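Local structure of ribosomal RNA small subunit methyltransferase E (5O95) at residues 97-107 with 228-239. The protein probably methylates the N3 position of a specific uridine in 16S rRNA, using S-adenosyl-L-methionine as the methyl donor. Sequence-based numbering, arbitrary orientation.
Sequences MVMQKSAELGV and ETAAITALSVLQ
Two donors of Ser-102 grip the carbonyl oxygen of Val-98, the backbone N and the hydroxyl OG (2.8 Å) arriving from opposite faces of its plane, while CD1 of Ile-232 approaches this turn from the facing helix. The setting is the SPOUT methyltransferase domain, where helices 94-104 and 227-242 lie side by side against the parallel sheet, their local axes 9.6 Å apart and only 9° from parallel. Such near alignment suits knobs-into-holes packing, and Ile-232 is the knob: it enters the hole formed by Met-97, Val-98, Lys-101 and Ser-102. With CG1 anti to the carbonyl carbon (chi1 -52°), its CD1 comes within 3.5 Å of Lys-101 CB. One turn further on, Leu-235 CD1 presses on Ser-102 CB at 3.4 Å, tighter than a usual carbon contact. At the sheet-facing side, Val-98 and Ala-231 meet through methyls and both rest on Gln-87 of strand 82-88.

Toward the dimer partner, SD of Met-97 lies 3.6 Å from Glu-228 CG, the two side chains crossing nearly at right angles. The carboxylate of Glu-228 turns away to form a salt bridge with Lys-101 of the second subunit. The preceding residue, Thr-227, belongs to an S-adenosyl-L-methionine site of this protein, with no cofactor bound to this chain. At the other end Gly-106, with positive phi, is the C-prime residue of a Schellman motif. Leu-105, just before it, sends CD1 to within 3.7 Å of Ser-236 OG. Ser-79 holds OE1 of the Gln-239 amide, whose NE2 gives a weak, bent hydrogen bond to Leu-105 O (3.1 Å, 134° at the hydrogen).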
loop_
_atom_site.group_PDB
_atom_site.type_symbol
_atom_site.label_atom_id
_atom_site.label_comp_id
_atom_site.label_asym_id
_atom_site.label_seq_id
_atom_site.Cartn_x
_atom_site.Cartn_y
_atom_site.Cartn_z
ATOM N N MET B 97 -1.633 -9.673 -0.285
ATOM C CA MET B 97 -1.195 -8.342 0.114
ATOM C C MET B 97 -2.342 -7.558 0.735
ATOM O O MET B 97 -2.167 -6.913 1.783
ATOM C CB MET B 97 -0.643 -7.632 -1.131
ATOM C CG MET B 97 0.349 -6.547 -0.836
ATOM S SD MET B 97 -0.166 -5.059 -1.671
ATOM C CE MET B 97 -1.650 -4.726 -0.755
ATOM N N VAL B 98 -3.530 -7.633 0.132
ATOM C CA VAL B 98 -4.692 -6.917 0.655
ATOM C C VAL B 98 -5.054 -7.415 2.044
ATOM O O VAL B 98 -5.409 -6.621 2.914
ATOM C CB VAL B 98 -5.887 -7.033 -0.304
ATOM C CG1 VAL B 98 -7.134 -6.469 0.324
ATOM C CG2 VAL B 98 -5.583 -6.298 -1.614
ATOM N N MET B 99 -5.043 -8.740 2.247
ATOM C CA MET B 99 -5.305 -9.289 3.571
ATOM C C MET B 99 -4.357 -8.697 4.602
ATOM O O MET B 99 -4.782 -8.295 5.695
ATOM C CB MET B 99 -5.162 -10.812 3.542
ATOM C CG MET B 99 -6.229 -11.527 2.715
ATOM S SD MET B 99 -7.856 -11.442 3.482
ATOM C CE MET B 99 -8.886 -11.920 2.078
ATOM N N GLN B 100 -3.056 -8.681 4.305
ATOM C CA GLN B 100 -2.088 -8.194 5.292
ATOM C C GLN B 100 -2.268 -6.703 5.558
ATOM O O GLN B 100 -2.363 -6.265 6.717
ATOM C CB GLN B 100 -0.667 -8.496 4.815
ATOM C CG GLN B 100 0.403 -7.907 5.713
ATOM C CD GLN B 100 1.800 -8.169 5.207
ATOM O OE1 GLN B 100 2.357 -7.371 4.453
ATOM N NE2 GLN B 100 2.382 -9.291 5.624
ATOM N N LYS B 101 -2.321 -5.903 4.503
ATOM C CA LYS B 101 -2.333 -4.465 4.688
ATOM C C LYS B 101 -3.682 -3.945 5.173
ATOM O O LYS B 101 -3.714 -2.910 5.854
ATOM C CB LYS B 101 -1.875 -3.799 3.388
ATOM C CG LYS B 101 -0.392 -4.177 3.090
ATOM C CD LYS B 101 0.321 -3.277 2.134
ATOM C CE LYS B 101 1.763 -3.767 1.997
ATOM N NZ LYS B 101 2.352 -4.144 3.323
ATOM N N SER B 102 -4.793 -4.604 4.823
ATOM C CA SER B 102 -6.073 -4.120 5.323
ATOM C C SER B 102 -6.168 -4.340 6.829
ATOM O O SER B 102 -6.711 -3.501 7.552
ATOM C CB SER B 102 -7.240 -4.761 4.580
ATOM O OG SER B 102 -7.318 -6.148 4.845
ATOM N N ALA B 103 -5.605 -5.451 7.310
ATOM C CA ALA B 103 -5.490 -5.668 8.748
ATOM C C ALA B 103 -4.679 -4.559 9.430
ATOM O O ALA B 103 -5.076 -4.043 10.486
ATOM C CB ALA B 103 -4.906 -7.063 9.014
ATOM N N GLU B 104 -3.530 -4.189 8.858
ATOM C CA GLU B 104 -2.736 -3.083 9.411
ATOM C C GLU B 104 -3.528 -1.787 9.436
ATOM O O GLU B 104 -3.360 -0.965 10.354
ATOM C CB GLU B 104 -1.461 -2.850 8.588
ATOM C CG GLU B 104 -0.468 -3.977 8.624
ATOM C CD GLU B 104 0.714 -3.747 7.677
ATOM O OE1 GLU B 104 1.297 -2.647 7.681
ATOM O OE2 GLU B 104 1.059 -4.683 6.929
ATOM N N LEU B 105 -4.365 -1.559 8.402
ATOM C CA LEU B 105 -5.173 -0.350 8.324
ATOM C C LEU B 105 -6.443 -0.440 9.144
ATOM O O LEU B 105 -7.309 0.428 9.013
ATOM C CB LEU B 105 -5.484 0.009 6.853
ATOM C CG LEU B 105 -4.526 0.994 6.204
ATOM C CD1 LEU B 105 -4.593 2.343 6.949
ATOM C CD2 LEU B 105 -3.114 0.480 6.249
ATOM N N GLY B 106 -6.562 -1.460 10.006
ATOM C CA GLY B 106 -7.665 -1.535 10.942
ATOM C C GLY B 106 -8.989 -2.004 10.388
ATOM O O GLY B 106 -10.018 -1.789 11.026
ATOM N N VAL B 107 -9.001 -2.626 9.206
ATOM C CA VAL B 107 -10.270 -3.071 8.639
ATOM C C VAL B 107 -10.975 -3.954 9.666
ATOM O O VAL B 107 -10.336 -4.707 10.400
ATOM C CB VAL B 107 -9.997 -3.809 7.316
ATOM C CG1 VAL B 107 -9.482 -5.240 7.588
ATOM C CG2 VAL B 107 -11.233 -3.830 6.415
ATOM N N GLU B 228 -4.888 -3.798 -5.599
ATOM C CA GLU B 228 -4.358 -3.879 -4.246
ATOM C C GLU B 228 -3.973 -2.507 -3.732
ATOM O O GLU B 228 -4.156 -2.221 -2.546
ATOM C CB GLU B 228 -3.193 -4.873 -4.149
ATOM C CG GLU B 228 -1.868 -4.427 -4.744
ATOM C CD GLU B 228 -1.754 -4.662 -6.244
ATOM O OE1 GLU B 228 -2.761 -5.014 -6.886
ATOM O OE2 GLU B 228 -0.639 -4.497 -6.777
ATOM N N THR B 229 -3.490 -1.625 -4.612
ATOM C CA THR B 229 -3.223 -0.265 -4.163
ATOM C C THR B 229 -4.518 0.423 -3.779
ATOM O O THR B 229 -4.574 1.139 -2.772
ATOM C CB THR B 229 -2.568 0.511 -5.303
ATOM O OG1 THR B 229 -1.428 -0.201 -5.775
ATOM C CG2 THR B 229 -2.111 1.892 -4.794
ATOM N N ALA B 230 -5.559 0.236 -4.584
ATOM C CA ALA B 230 -6.841 0.875 -4.347
ATOM C C ALA B 230 -7.404 0.501 -2.989
ATOM O O ALA B 230 -7.940 1.357 -2.287
ATOM C CB ALA B 230 -7.839 0.492 -5.439
ATOM N N ALA B 231 -7.363 -0.787 -2.639
ATOM C CA ALA B 231 -7.828 -1.202 -1.321
ATOM C C ALA B 231 -7.123 -0.433 -0.223
ATOM O O ALA B 231 -7.766 0.087 0.695
ATOM C CB ALA B 231 -7.600 -2.700 -1.134
ATOM N N ILE B 232 -5.796 -0.381 -0.277
ATOM C CA ILE B 232 -5.083 0.212 0.851
ATOM C C ILE B 232 -5.215 1.736 0.834
ATOM O O ILE B 232 -5.297 2.369 1.887
ATOM C CB ILE B 232 -3.637 -0.304 0.912
ATOM C CG1 ILE B 232 -3.629 -1.844 0.879
ATOM C CG2 ILE B 232 -2.962 0.146 2.218
ATOM C CD1 ILE B 232 -4.742 -2.538 1.739
ATOM N N THR B 233 -5.273 2.352 -0.347
ATOM C CA THR B 233 -5.527 3.785 -0.431
ATOM C C THR B 233 -6.913 4.144 0.098
ATOM O O THR B 233 -7.074 5.129 0.836
ATOM C CB THR B 233 -5.394 4.214 -1.912
ATOM O OG1 THR B 233 -4.032 4.003 -2.325
ATOM C CG2 THR B 233 -5.798 5.671 -2.121
ATOM N N ALA B 234 -7.930 3.361 -0.258
ATOM C CA ALA B 234 -9.280 3.660 0.204
ATOM C C ALA B 234 -9.376 3.520 1.721
ATOM O O ALA B 234 -9.957 4.374 2.397
ATOM C CB ALA B 234 -10.279 2.707 -0.468
ATOM N N LEU B 235 -8.823 2.437 2.263
ATOM C CA LEU B 235 -8.850 2.259 3.712
ATOM C C LEU B 235 -8.127 3.391 4.423
ATOM O O LEU B 235 -8.589 3.871 5.467
ATOM C CB LEU B 235 -8.237 0.923 4.102
ATOM C CG LEU B 235 -9.045 -0.300 3.673
ATOM C CD1 LEU B 235 -8.359 -1.541 4.107
ATOM C CD2 LEU B 235 -10.441 -0.230 4.246
ATOM N N SER B 236 -6.992 3.837 3.875
ATOM C CA SER B 236 -6.260 4.947 4.495
ATOM C C SER B 236 -7.094 6.218 4.490
ATOM O O SER B 236 -7.146 6.953 5.482
ATOM C CB SER B 236 -4.954 5.192 3.726
ATOM O OG SER B 236 -4.077 4.081 3.722
ATOM N N VAL B 237 -7.717 6.521 3.349
ATOM C CA VAL B 237 -8.489 7.750 3.248
ATOM C C VAL B 237 -9.712 7.687 4.150
ATOM O O VAL B 237 -10.034 8.654 4.845
ATOM C CB VAL B 237 -8.867 8.029 1.782
ATOM C CG1 VAL B 237 -9.834 9.200 1.707
ATOM C CG2 VAL B 237 -7.623 8.293 0.942
ATOM N N LEU B 238 -10.388 6.530 4.192
ATOM C CA LEU B 238 -11.569 6.399 5.040
ATOM C C LEU B 238 -11.207 6.444 6.522
ATOM O O LEU B 238 -11.905 7.085 7.305
ATOM C CB LEU B 238 -12.305 5.095 4.716
ATOM C CG LEU B 238 -12.889 5.053 3.304
ATOM C CD1 LEU B 238 -13.459 3.659 3.035
ATOM C CD2 LEU B 238 -13.957 6.126 3.127
ATOM N N GLN B 239 -10.103 5.801 6.915
ATOM C CA GLN B 239 -9.697 5.857 8.318
ATOM C C GLN B 239 -9.247 7.247 8.715
ATOM O O GLN B 239 -9.415 7.651 9.866
ATOM C CB GLN B 239 -8.569 4.877 8.598
ATOM C CG GLN B 239 -8.988 3.413 8.564
ATOM C CD GLN B 239 -9.850 2.985 9.764
ATOM O OE1 GLN B 239 -10.402 3.805 10.504
ATOM N NE2 GLN B 239 -9.971 1.675 9.928
#